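Local structure of ulvan Lyase-PL25 (Pseudoalteromonas sp. PLSV, 5UAM) at residues 53-58 against 65-70; 106-111 against 167-172; 337-342 against 371-376. The protein degrades ulvan, the sulfated cell-wall polysaccharide of green seaweeds, as a polysaccharide lyase of family 25 built on a beta-propeller. One frame throughout, in Å; residues are numbered along the deposited sequence.

Interaction 1 of 3, residues 53-58 against 65-70; sequences TYVSYQ and YIASYN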
loop_
_atom_site.group_PDB
_atom_site.type_symbol
_atom_site.label_atom_id
_atom_site.label_comp_id
_atom_site.label_asym_id
_atom_site.label_seq_id
_atom_site.Cartn_x
_atom_site.Cartn_y
_atom_site.Cartn_z
ATOM N N THR A 53 12.443 11.678 -9.760
ATOM C CA THR A 53 11.736 10.684 -8.958
ATOM C C THR A 53 11.668 11.172 -7.517
ATOM O O THR A 53 12.704 11.394 -6.884
ATOM C CB THR A 53 12.364 9.291 -9.042
ATOM O OG1 THR A 53 12.377 8.859 -10.400
ATOM C CG2 THR A 53 11.552 8.268 -8.245
ATOM N N TYR A 54 10.449 11.362 -7.025
ATOM C CA TYR A 54 10.182 11.745 -5.654
ATOM C C TYR A 54 9.905 10.494 -4.847
ATOM O O TYR A 54 9.187 9.612 -5.304
ATOM C CB TYR A 54 8.962 12.666 -5.595
ATOM C CG TYR A 54 9.128 13.902 -6.446
ATOM C CD1 TYR A 54 8.725 13.905 -7.777
ATOM C CD2 TYR A 54 9.717 15.055 -5.938
ATOM C CE1 TYR A 54 8.878 15.039 -8.577
ATOM C CE2 TYR A 54 9.886 16.189 -6.728
ATOM C CZ TYR A 54 9.469 16.170 -8.046
ATOM O OH TYR A 54 9.635 17.265 -8.850
ATOM N N VAL A 55 10.461 10.423 -3.642
ATOM C CA VAL A 55 10.359 9.231 -2.808
ATOM C C VAL A 55 10.024 9.642 -1.381
ATOM O O VAL A 55 10.513 10.668 -0.891
ATOM C CB VAL A 55 11.657 8.406 -2.853
ATOM C CG1 VAL A 55 11.939 7.953 -4.305
ATOM C CG2 VAL A 55 12.846 9.186 -2.297
ATOM N N SER A 56 9.175 8.852 -0.722
ATOM C CA SER A 56 8.811 9.116 0.665
ATOM C C SER A 56 8.797 7.828 1.479
ATOM O O SER A 56 8.513 6.737 0.973
ATOM C CB SER A 56 7.467 9.834 0.781
ATOM O OG SER A 56 6.378 8.983 0.460
ATOM N N TYR A 57 9.105 7.972 2.765
ATOM C CA TYR A 57 9.221 6.831 3.669
ATOM C C TYR A 57 9.083 7.349 5.102
ATOM O O TYR A 57 9.113 8.552 5.361
ATOM C CB TYR A 57 10.571 6.087 3.477
ATOM C CG TYR A 57 11.734 6.970 3.843
ATOM C CD1 TYR A 57 12.215 7.934 2.957
ATOM C CD2 TYR A 57 12.314 6.898 5.107
ATOM C CE1 TYR A 57 13.226 8.801 3.332
ATOM C CE2 TYR A 57 13.345 7.762 5.488
ATOM C CZ TYR A 57 13.788 8.713 4.590
ATOM O OH TYR A 57 14.811 9.566 4.955
ATOM N N GLN A 58 8.951 6.414 6.041
ATOM C CA GLN A 58 8.798 6.741 7.453
ATOM C C GLN A 58 10.161 6.805 8.142
ATOM O O GLN A 58 10.911 5.824 8.166
ATOM C CB GLN A 58 7.932 5.658 8.076
ATOM C CG GLN A 58 7.702 5.792 9.535
ATOM C CD GLN A 58 6.908 4.625 10.035
ATOM O OE1 GLN A 58 5.687 4.606 9.937
ATOM N NE2 GLN A 58 7.592 3.614 10.528
ATOM N N TYR A 65 9.296 11.470 5.670
ATOM C CA TYR A 65 10.448 12.092 5.032
ATOM C C TYR A 65 10.358 11.919 3.522
ATOM O O TYR A 65 9.864 10.899 3.016
ATOM C CB TYR A 65 11.763 11.488 5.552
ATOM C CG TYR A 65 12.126 12.022 6.913
ATOM C CD1 TYR A 65 11.447 11.592 8.052
ATOM C CD2 TYR A 65 13.085 13.019 7.062
ATOM C CE1 TYR A 65 11.730 12.101 9.299
ATOM C CE2 TYR A 65 13.380 13.547 8.319
ATOM C CZ TYR A 65 12.704 13.074 9.437
ATOM O OH TYR A 65 12.997 13.608 10.679
ATOM N N ILE A 66 10.848 12.922 2.798
ATOM C CA ILE A 66 10.740 12.951 1.347
ATOM C C ILE A 66 12.077 13.376 0.749
ATOM O O ILE A 66 12.745 14.280 1.253
ATOM C CB ILE A 66 9.594 13.862 0.879
ATOM C CG1 ILE A 66 9.520 13.878 -0.634
ATOM C CG2 ILE A 66 9.750 15.227 1.438
ATOM C CD1 ILE A 66 8.224 14.492 -1.171
ATOM N N ALA A 67 12.476 12.696 -0.315
ATOM C CA ALA A 67 13.675 13.026 -1.065
ATOM C C ALA A 67 13.348 12.991 -2.552
ATOM O O ALA A 67 12.262 12.578 -2.966
ATOM C CB ALA A 67 14.809 12.031 -0.759
ATOM N N SER A 68 14.280 13.451 -3.373
ATOM C CA SER A 68 14.096 13.374 -4.813
ATOM C C SER A 68 15.423 13.126 -5.502
ATOM O O SER A 68 16.482 13.518 -5.004
ATOM C CB SER A 68 13.458 14.638 -5.359
ATOM O OG SER A 68 14.317 15.750 -5.275
ATOM N N TYR A 69 15.330 12.492 -6.674
ATOM C CA TYR A 69 16.474 12.220 -7.533
ATOM C C TYR A 69 16.214 12.799 -8.913
ATOM O O TYR A 69 15.188 12.498 -9.531
ATOM C CB TYR A 69 16.736 10.720 -7.637
ATOM C CG TYR A 69 17.967 10.385 -8.451
ATOM C CD1 TYR A 69 19.230 10.709 -7.997
ATOM C CD2 TYR A 69 17.860 9.790 -9.696
ATOM C CE1 TYR A 69 20.355 10.413 -8.739
ATOM C CE2 TYR A 69 18.978 9.482 -10.445
ATOM C CZ TYR A 69 20.221 9.790 -9.956
ATOM O OH TYR A 69 21.367 9.500 -10.676
ATOM N N ASN A 70 17.145 13.605 -9.390
ATOM C CA ASN A 70 17.097 14.179 -10.732
ATOM C C ASN A 70 17.923 13.276 -11.637
ATOM O O ASN A 70 19.148 13.194 -11.498
ATOM C CB ASN A 70 17.682 15.589 -10.691
ATOM C CG ASN A 70 17.616 16.293 -12.020
ATOM O OD1 ASN A 70 17.889 15.708 -13.066
ATOM N ND2 ASN A 70 17.238 17.564 -11.988
#
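Tyr57 and Tyr65 close one end of an antiparallel beta hairpin, strands 52-58 and 64-70, the two middle strands of a four-stranded propeller blade. The axes of the two short segments approach to 4.6 Å, their directions 157° apart. Three hydrogen-bonded pairs, Thr53 with Tyr69, Val55 with Ala67 and Tyr57 with Tyr65, are each closed by two N-H...O bonds; in the middle one Val55 N reaches Ala67 O at 2.9 Å. Between them, alpha hydrogens lean on carbonyls, Ser56 CA lying 3.1 Å from Tyr65 O.

On the face carrying Thr53, Val55 and Tyr57, the Tyr57 ring folds back across the neighbouring strand. Its CG sits between the backbone N and the carbonyl carbon (chi1 64°), which swings the ring over Tyr65, and Tyr65 CB lies over one ring face, 3.6 Å from Tyr57 CZ, in a CH-pi contact. The far hydroxyl is held by Asn32. In place of Tyr57, a leucine would probably leave Asn32 without this hydroxyl partner and strip Tyr65 CB of the aromatic face that covers it. Further along the same face, Val55 CG2 touches Ala67 CB at 3.8 Å. On the other face Ser68 CB approaches the Tyr54 ring obliquely, 3.8 Å from CD2, while Ser56 OG bonds to Ala45 O.

Gln58 NE2 hydrogen-bonds to Asn98 OD1, a residue that probably binds substrate. Strands 46-49 and 75-81 flank the hairpin within the sheet. Tyr54, Ser56 and Ile66 pack on Met104, Ile106, Ile112 and Ile114 of strands 103-106 and 112-116 in the next blade.

Interaction 2 of 3, residues 106-111 against 167-172; sequences IDDEGY and AIKMDN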
loop_
_atom_site.group_PDB
_atom_site.type_symbol
_atom_site.label_atom_id
_atom_site.label_comp_id
_atom_site.label_asym_id
_atom_site.label_seq_id
_atom_site.Cartn_x
_atom_site.Cartn_y
_atom_site.Cartn_z
ATOM N N ILE A 106 1.188 14.292 -6.459
ATOM C CA ILE A 106 1.554 15.590 -7.043
ATOM C C ILE A 106 0.324 16.146 -7.752
ATOM O O ILE A 106 -0.216 15.495 -8.655
ATOM C CB ILE A 106 2.741 15.490 -8.016
ATOM C CG1 ILE A 106 3.938 14.872 -7.312
ATOM C CG2 ILE A 106 3.056 16.882 -8.607
ATOM C CD1 ILE A 106 5.154 14.670 -8.228
ATOM N N ASP A 107 -0.143 17.323 -7.342
ATOM C CA ASP A 107 -1.354 17.878 -7.931
ATOM C C ASP A 107 -1.058 18.584 -9.257
ATOM O O ASP A 107 0.093 18.748 -9.669
ATOM C CB ASP A 107 -2.149 18.709 -6.913
ATOM C CG ASP A 107 -1.545 20.052 -6.597
ATOM O OD1 ASP A 107 -0.812 20.634 -7.427
ATOM O OD2 ASP A 107 -1.827 20.553 -5.474
ATOM N N ASP A 108 -2.123 18.993 -9.950
ATOM C CA ASP A 108 -1.989 19.617 -11.263
ATOM C C ASP A 108 -1.317 20.988 -11.225
ATOM O O ASP A 108 -0.977 21.519 -12.288
ATOM C CB ASP A 108 -3.362 19.771 -11.898
ATOM C CG ASP A 108 -3.811 18.531 -12.629
ATOM O OD1 ASP A 108 -3.125 17.477 -12.567
ATOM O OD2 ASP A 108 -4.876 18.624 -13.275
ATOM N N GLU A 109 -1.130 21.590 -10.053
ATOM C CA GLU A 109 -0.340 22.804 -9.946
ATOM C C GLU A 109 1.077 22.539 -9.494
ATOM O O GLU A 109 1.856 23.481 -9.326
ATOM C CB GLU A 109 -1.026 23.834 -9.042
ATOM C CG GLU A 109 -2.249 24.478 -9.701
ATOM C CD GLU A 109 -1.946 25.217 -11.025
ATOM O OE1 GLU A 109 -0.888 25.894 -11.168
ATOM O OE2 GLU A 109 -2.796 25.126 -11.940
ATOM N N GLY A 110 1.442 21.282 -9.333
ATOM C CA GLY A 110 2.794 20.914 -8.986
ATOM C C GLY A 110 3.070 20.839 -7.504
ATOM O O GLY A 110 4.206 20.534 -7.112
ATOM N N TYR A 111 2.079 21.063 -6.655
ATOM C CA TYR A 111 2.306 20.914 -5.229
ATOM C C TYR A 111 2.377 19.438 -4.877
ATOM O O TYR A 111 1.642 18.621 -5.430
ATOM C CB TYR A 111 1.200 21.604 -4.428
ATOM C CG TYR A 111 1.242 23.107 -4.582
ATOM C CD1 TYR A 111 2.044 23.879 -3.747
ATOM C CD2 TYR A 111 0.495 23.761 -5.552
ATOM C CE1 TYR A 111 2.094 25.245 -3.871
ATOM C CE2 TYR A 111 0.543 25.140 -5.679
ATOM C CZ TYR A 111 1.352 25.874 -4.838
ATOM O OH TYR A 111 1.420 27.254 -4.950
ATOM N N ALA A 167 -3.689 7.359 -2.566
ATOM C CA ALA A 167 -4.043 8.605 -3.224
ATOM C C ALA A 167 -3.963 8.450 -4.732
ATOM O O ALA A 167 -2.950 7.997 -5.264
ATOM C CB ALA A 167 -3.098 9.719 -2.781
ATOM N N ILE A 168 -5.021 8.881 -5.423
ATOM C CA ILE A 168 -5.134 8.726 -6.869
ATOM C C ILE A 168 -5.564 10.053 -7.469
ATOM O O ILE A 168 -6.496 10.691 -6.975
ATOM C CB ILE A 168 -6.138 7.618 -7.230
ATOM C CG1 ILE A 168 -5.675 6.309 -6.593
ATOM C CG2 ILE A 168 -6.258 7.467 -8.749
ATOM C CD1 ILE A 168 -6.617 5.163 -6.825
ATOM N N LYS A 169 -4.880 10.474 -8.531
ATOM C CA LYS A 169 -5.262 11.664 -9.278
ATOM C C LYS A 169 -5.744 11.246 -10.659
ATOM O O LYS A 169 -5.060 10.499 -11.369
ATOM C CB LYS A 169 -4.090 12.631 -9.438
ATOM C CG LYS A 169 -4.502 13.961 -10.063
ATOM C CD LYS A 169 -3.358 14.959 -10.131
ATOM C CE LYS A 169 -2.313 14.545 -11.109
ATOM N NZ LYS A 169 -1.314 15.672 -11.313
ATOM N N MET A 170 -6.899 11.754 -11.061
ATOM C CA MET A 170 -7.422 11.433 -12.374
ATOM C C MET A 170 -6.916 12.423 -13.424
ATOM O O MET A 170 -6.296 13.442 -13.116
ATOM C CB MET A 170 -8.946 11.432 -12.338
ATOM C CG MET A 170 -9.533 10.579 -11.216
ATOM S SD MET A 170 -8.899 8.886 -11.146
ATOM C CE MET A 170 -9.595 8.176 -12.645
ATOM N N ASP A 171 -7.208 12.110 -14.695
ATOM C CA ASP A 171 -6.702 12.942 -15.781
ATOM C C ASP A 171 -7.187 14.380 -15.666
ATOM O O ASP A 171 -6.482 15.307 -16.085
ATOM C CB ASP A 171 -7.095 12.357 -17.139
ATOM C CG ASP A 171 -6.426 11.022 -17.433
ATOM O OD1 ASP A 171 -5.434 10.681 -16.758
ATOM O OD2 ASP A 171 -6.900 10.315 -18.355
ATOM N N ASN A 172 -8.379 14.597 -15.113
ATOM C CA ASN A 172 -8.908 15.956 -14.979
ATOM C C ASN A 172 -8.382 16.672 -13.738
ATOM O O ASN A 172 -8.814 17.794 -13.457
ATOM C CB ASN A 172 -10.441 15.942 -14.996
ATOM C CG ASN A 172 -11.039 15.345 -13.741
ATOM O OD1 ASN A 172 -10.336 14.861 -12.857
ATOM N ND2 ASN A 172 -12.359 15.370 -13.665
HETATM O O HOH W 1 -3.913 15.356 -14.169
HETATM O O HOH W 2 -5.632 17.965 -15.683
#
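Ile106 meets Lys169 through its backbone: the carbonyl O at the end of strand 103-106 accepts from Lys169 NZ at 2.9 Å, the ammonium nitrogen tilted 25° from the carbonyl plane. Next comes Asp107, which opens a type I turn ending at Gly110 and shapes it from within. Asp107 OD1 takes the N-H of Glu109 at 2.8 Å, an Asx turn. Tyr111 N reaches the same Asp107 OD1 at 3.0 Å, the two donors arriving from opposite faces of the carboxylate plane; OD2 bonds to His113. The turn presents Asp108 to the other segment. Asp108 OD1 forms a salt bridge with Lys169 NZ at 2.8 Å, met nearly along its C-O axis.

Lys169 runs out with CG anti to its backbone N (chi1 -173°) and bends at chi3 (69°), bringing NZ between the carbonyl and the carboxylate. Two acceptors thus fix the end of the lysine, one neutral and one charged. Water extends the grip: one molecule lies 2.8 Å from Asp108 OD1, another 2.6 Å from Asp108 OD2, and both also reach Asp171 O.

Far from the annotated sites, a salt bridge and a hydrogen bond from one lysine join neighbouring blades of the propeller, at the hairpin turn after strand 103-106 and the end of strand 165-169.

Interaction 3 of 3, residues 337-342 against 371-376; sequences TRHVRW and ENIRYL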
loop_
_atom_site.group_PDB
_atom_site.type_symbol
_atom_site.label_atom_id
_atom_site.label_comp_id
_atom_site.label_asym_id
_atom_site.label_seq_id
_atom_site.Cartn_x
_atom_site.Cartn_y
_atom_site.Cartn_z
ATOM N N THR A 337 2.959 -14.587 -1.685
ATOM C CA THR A 337 2.207 -13.963 -2.770
ATOM C C THR A 337 1.783 -15.004 -3.791
ATOM O O THR A 337 2.574 -15.861 -4.190
ATOM C CB THR A 337 3.071 -12.927 -3.491
ATOM O OG1 THR A 337 3.941 -12.284 -2.560
ATOM C CG2 THR A 337 2.207 -11.886 -4.174
ATOM N N ARG A 338 0.525 -14.891 -4.228
ATOM C CA ARG A 338 -0.060 -15.702 -5.287
ATOM C C ARG A 338 -0.708 -14.789 -6.321
ATOM O O ARG A 338 -1.102 -13.658 -6.015
ATOM C CB ARG A 338 -1.120 -16.645 -4.727
ATOM C CG ARG A 338 -0.589 -17.575 -3.656
ATOM C CD ARG A 338 -1.229 -17.340 -2.298
ATOM N NE ARG A 338 -0.533 -18.117 -1.280
ATOM C CZ ARG A 338 -0.749 -19.397 -1.016
ATOM N NH1 ARG A 338 -1.654 -20.088 -1.697
ATOM N NH2 ARG A 338 -0.051 -20.011 -0.075
ATOM N N HIS A 339 -0.817 -15.287 -7.560
ATOM C CA HIS A 339 -1.312 -14.477 -8.667
ATOM C C HIS A 339 -2.664 -14.998 -9.133
ATOM O O HIS A 339 -2.822 -16.208 -9.349
ATOM C CB HIS A 339 -0.333 -14.480 -9.846
ATOM C CG HIS A 339 -0.636 -13.405 -10.827
ATOM N ND1 HIS A 339 -0.333 -12.088 -10.566
ATOM C CD2 HIS A 339 -1.300 -13.419 -12.007
ATOM C CE1 HIS A 339 -0.759 -11.340 -11.564
ATOM N NE2 HIS A 339 -1.340 -12.122 -12.453
ATOM N N VAL A 340 -3.617 -14.069 -9.314
ATOM C CA VAL A 340 -4.977 -14.372 -9.758
ATOM C C VAL A 340 -5.291 -13.447 -10.924
ATOM O O VAL A 340 -4.830 -12.306 -10.952
ATOM C CB VAL A 340 -5.952 -14.101 -8.587
ATOM C CG1 VAL A 340 -7.415 -14.088 -9.050
ATOM C CG2 VAL A 340 -5.724 -15.115 -7.474
ATOM N N ARG A 341 -6.062 -13.932 -11.902
ATOM C CA ARG A 341 -6.460 -13.046 -12.992
ATOM C C ARG A 341 -7.804 -13.454 -13.572
ATOM O O ARG A 341 -8.241 -14.603 -13.479
ATOM C CB ARG A 341 -5.422 -12.993 -14.114
ATOM C CG ARG A 341 -5.286 -14.291 -14.883
ATOM C CD ARG A 341 -4.155 -14.218 -15.894
ATOM N NE ARG A 341 -4.048 -15.461 -16.644
ATOM C CZ ARG A 341 -4.668 -15.706 -17.795
ATOM N NH1 ARG A 341 -5.437 -14.778 -18.358
ATOM N NH2 ARG A 341 -4.511 -16.879 -18.403
ATOM N N TRP A 342 -8.446 -12.468 -14.193
ATOM C CA TRP A 342 -9.672 -12.665 -14.952
ATOM C C TRP A 342 -9.306 -12.938 -16.402
ATOM O O TRP A 342 -8.620 -12.131 -17.027
ATOM C CB TRP A 342 -10.496 -11.384 -14.859
ATOM C CG TRP A 342 -11.778 -11.382 -15.655
ATOM C CD1 TRP A 342 -12.030 -10.695 -16.809
ATOM C CD2 TRP A 342 -12.980 -12.086 -15.340
ATOM N NE1 TRP A 342 -13.308 -10.943 -17.237
ATOM C CE2 TRP A 342 -13.925 -11.783 -16.344
ATOM C CE3 TRP A 342 -13.357 -12.929 -14.296
ATOM C CZ2 TRP A 342 -15.219 -12.305 -16.335
ATOM C CZ3 TRP A 342 -14.625 -13.445 -14.284
ATOM C CH2 TRP A 342 -15.556 -13.125 -15.295
ATOM N N GLU A 371 -0.750 -12.914 -20.626
ATOM C CA GLU A 371 0.102 -14.032 -20.257
ATOM C C GLU A 371 1.418 -13.599 -19.628
ATOM O O GLU A 371 2.080 -14.437 -19.002
ATOM C CB GLU A 371 0.435 -14.875 -21.494
ATOM C CG GLU A 371 -0.781 -15.529 -22.158
ATOM C CD GLU A 371 -1.617 -14.558 -22.996
ATOM O OE1 GLU A 371 -2.816 -14.845 -23.205
ATOM O OE2 GLU A 371 -1.083 -13.515 -23.447
ATOM N N ASN A 372 1.793 -12.325 -19.752
ATOM C CA ASN A 372 3.135 -11.839 -19.428
ATOM C C ASN A 372 3.053 -10.992 -18.164
ATOM O O ASN A 372 2.579 -9.847 -18.197
ATOM C CB ASN A 372 3.691 -11.023 -20.596
ATOM C CG ASN A 372 5.094 -10.485 -20.331
ATOM O OD1 ASN A 372 5.470 -10.215 -19.190
ATOM N ND2 ASN A 372 5.870 -10.314 -21.399
ATOM N N ILE A 373 3.510 -11.557 -17.046
ATOM C CA ILE A 373 3.476 -10.899 -15.747
ATOM C C ILE A 373 4.863 -10.948 -15.124
ATOM O O ILE A 373 5.515 -11.993 -15.144
ATOM C CB ILE A 373 2.476 -11.635 -14.840
ATOM C CG1 ILE A 373 1.086 -11.676 -15.488
ATOM C CG2 ILE A 373 2.429 -11.001 -13.465
ATOM C CD1 ILE A 373 0.440 -13.030 -15.394
ATOM N N ARG A 374 5.310 -9.822 -14.569
ATOM C CA ARG A 374 6.600 -9.732 -13.887
ATOM C C ARG A 374 6.366 -9.192 -12.490
ATOM O O ARG A 374 5.770 -8.123 -12.336
ATOM C CB ARG A 374 7.540 -8.729 -14.564
ATOM C CG ARG A 374 8.118 -9.086 -15.897
ATOM C CD ARG A 374 8.868 -7.859 -16.422
ATOM N NE ARG A 374 10.221 -7.750 -15.898
ATOM C CZ ARG A 374 10.890 -6.606 -15.730
ATOM N NH1 ARG A 374 10.330 -5.434 -15.998
ATOM N NH2 ARG A 374 12.123 -6.637 -15.276
ATOM N N TYR A 375 6.841 -9.908 -11.478
ATOM C CA TYR A 375 6.844 -9.413 -10.110
ATOM C C TYR A 375 8.239 -8.956 -9.740
ATOM O O TYR A 375 9.228 -9.597 -10.110
ATOM C CB TYR A 375 6.482 -10.518 -9.117
ATOM C CG TYR A 375 5.003 -10.719 -8.896
ATOM C CD1 TYR A 375 4.247 -11.458 -9.788
ATOM C CD2 TYR A 375 4.365 -10.161 -7.803
ATOM C CE1 TYR A 375 2.892 -11.631 -9.594
ATOM C CE2 TYR A 375 3.015 -10.336 -7.585
ATOM C CZ TYR A 375 2.274 -11.066 -8.486
ATOM O OH TYR A 375 0.919 -11.231 -8.262
ATOM N N LEU A 376 8.309 -7.871 -8.991
ATOM C CA LEU A 376 9.507 -7.543 -8.229
ATOM C C LEU A 376 9.139 -7.884 -6.787
ATOM O O LEU A 376 8.269 -7.236 -6.183
ATOM C CB LEU A 376 9.903 -6.085 -8.434
ATOM C CG LEU A 376 11.222 -5.657 -7.801
ATOM C CD1 LEU A 376 12.360 -6.594 -8.168
ATOM C CD2 LEU A 376 11.586 -4.235 -8.237
#
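Adjacent blades of the propeller meet here, strand 336-342 of one four-stranded sheet facing strand 373-381 of the next, and the contact turns on His339, held at its edge by Tyr375 and over one face by Ile373. Its ND1 lies 2.8 Å from Tyr375 OH in an almost straight hydrogen bond, 177° at the hydrogen, in which either atom could be the donor. The hydroxyl arrives at the edge of the imidazole, in its plane. The two rings stand nearly perpendicular, at 89°; their edges meet, and no face is stacked on, with Tyr375 CE1 3.4 Å from His339 ND1.

Ile373 works on the flat side of the same imidazole. Its CG2 sits over one face in a CH-pi contact, 4.1 Å from the ring centroid, while CD1 touches His339 NE2 at 3.6 Å. A chi1 of -165° turns the His339 ring away from its own backbone N and out between the sheets.

The axes of the short strand segments come no nearer than 10.5 Å, too far for backbone pairing; this is the face-to-face packing of blades in a beta-propeller, bridged by side chains from both sheets. NE2 of His339 bonds to His318 on strand 317-324, so both imidazole nitrogens have partners and the rotation of this buried ring is fixed at two points.

Thr337 adds a smaller apolar touch: CG2 comes within 3.8 Å of Tyr375 CE2, approaching that ring obliquely, while OG1 bonds to Asn322. Phe365 of strand 362-367 completes the aromatic group, meeting His339 edge to face and also meeting the Tyr375 ring.

Interaction 1 lies within a single blade and is held mainly by backbone bonds, whereas interactions 2 and 3 join neighbouring blades, the former by a lysine side chain onto a carboxylate and a backbone carbonyl, the latter between side chains. Interactions 1 and 3 are buried, the one a sheet pairing and the other an aromatic and aliphatic cluster with a hydrogen bond inside it; interaction 2 is partly exposed and relies on charge and water. Interactions 1 and 2 touch directly, Tyr54 CD1 packing on Ile106 CD1 at 3.7 Å, so that the strand leading into the turn of 106-111 also backs onto the hairpin. Interaction 3 stands apart, its centre about 28 Å from each of the other two.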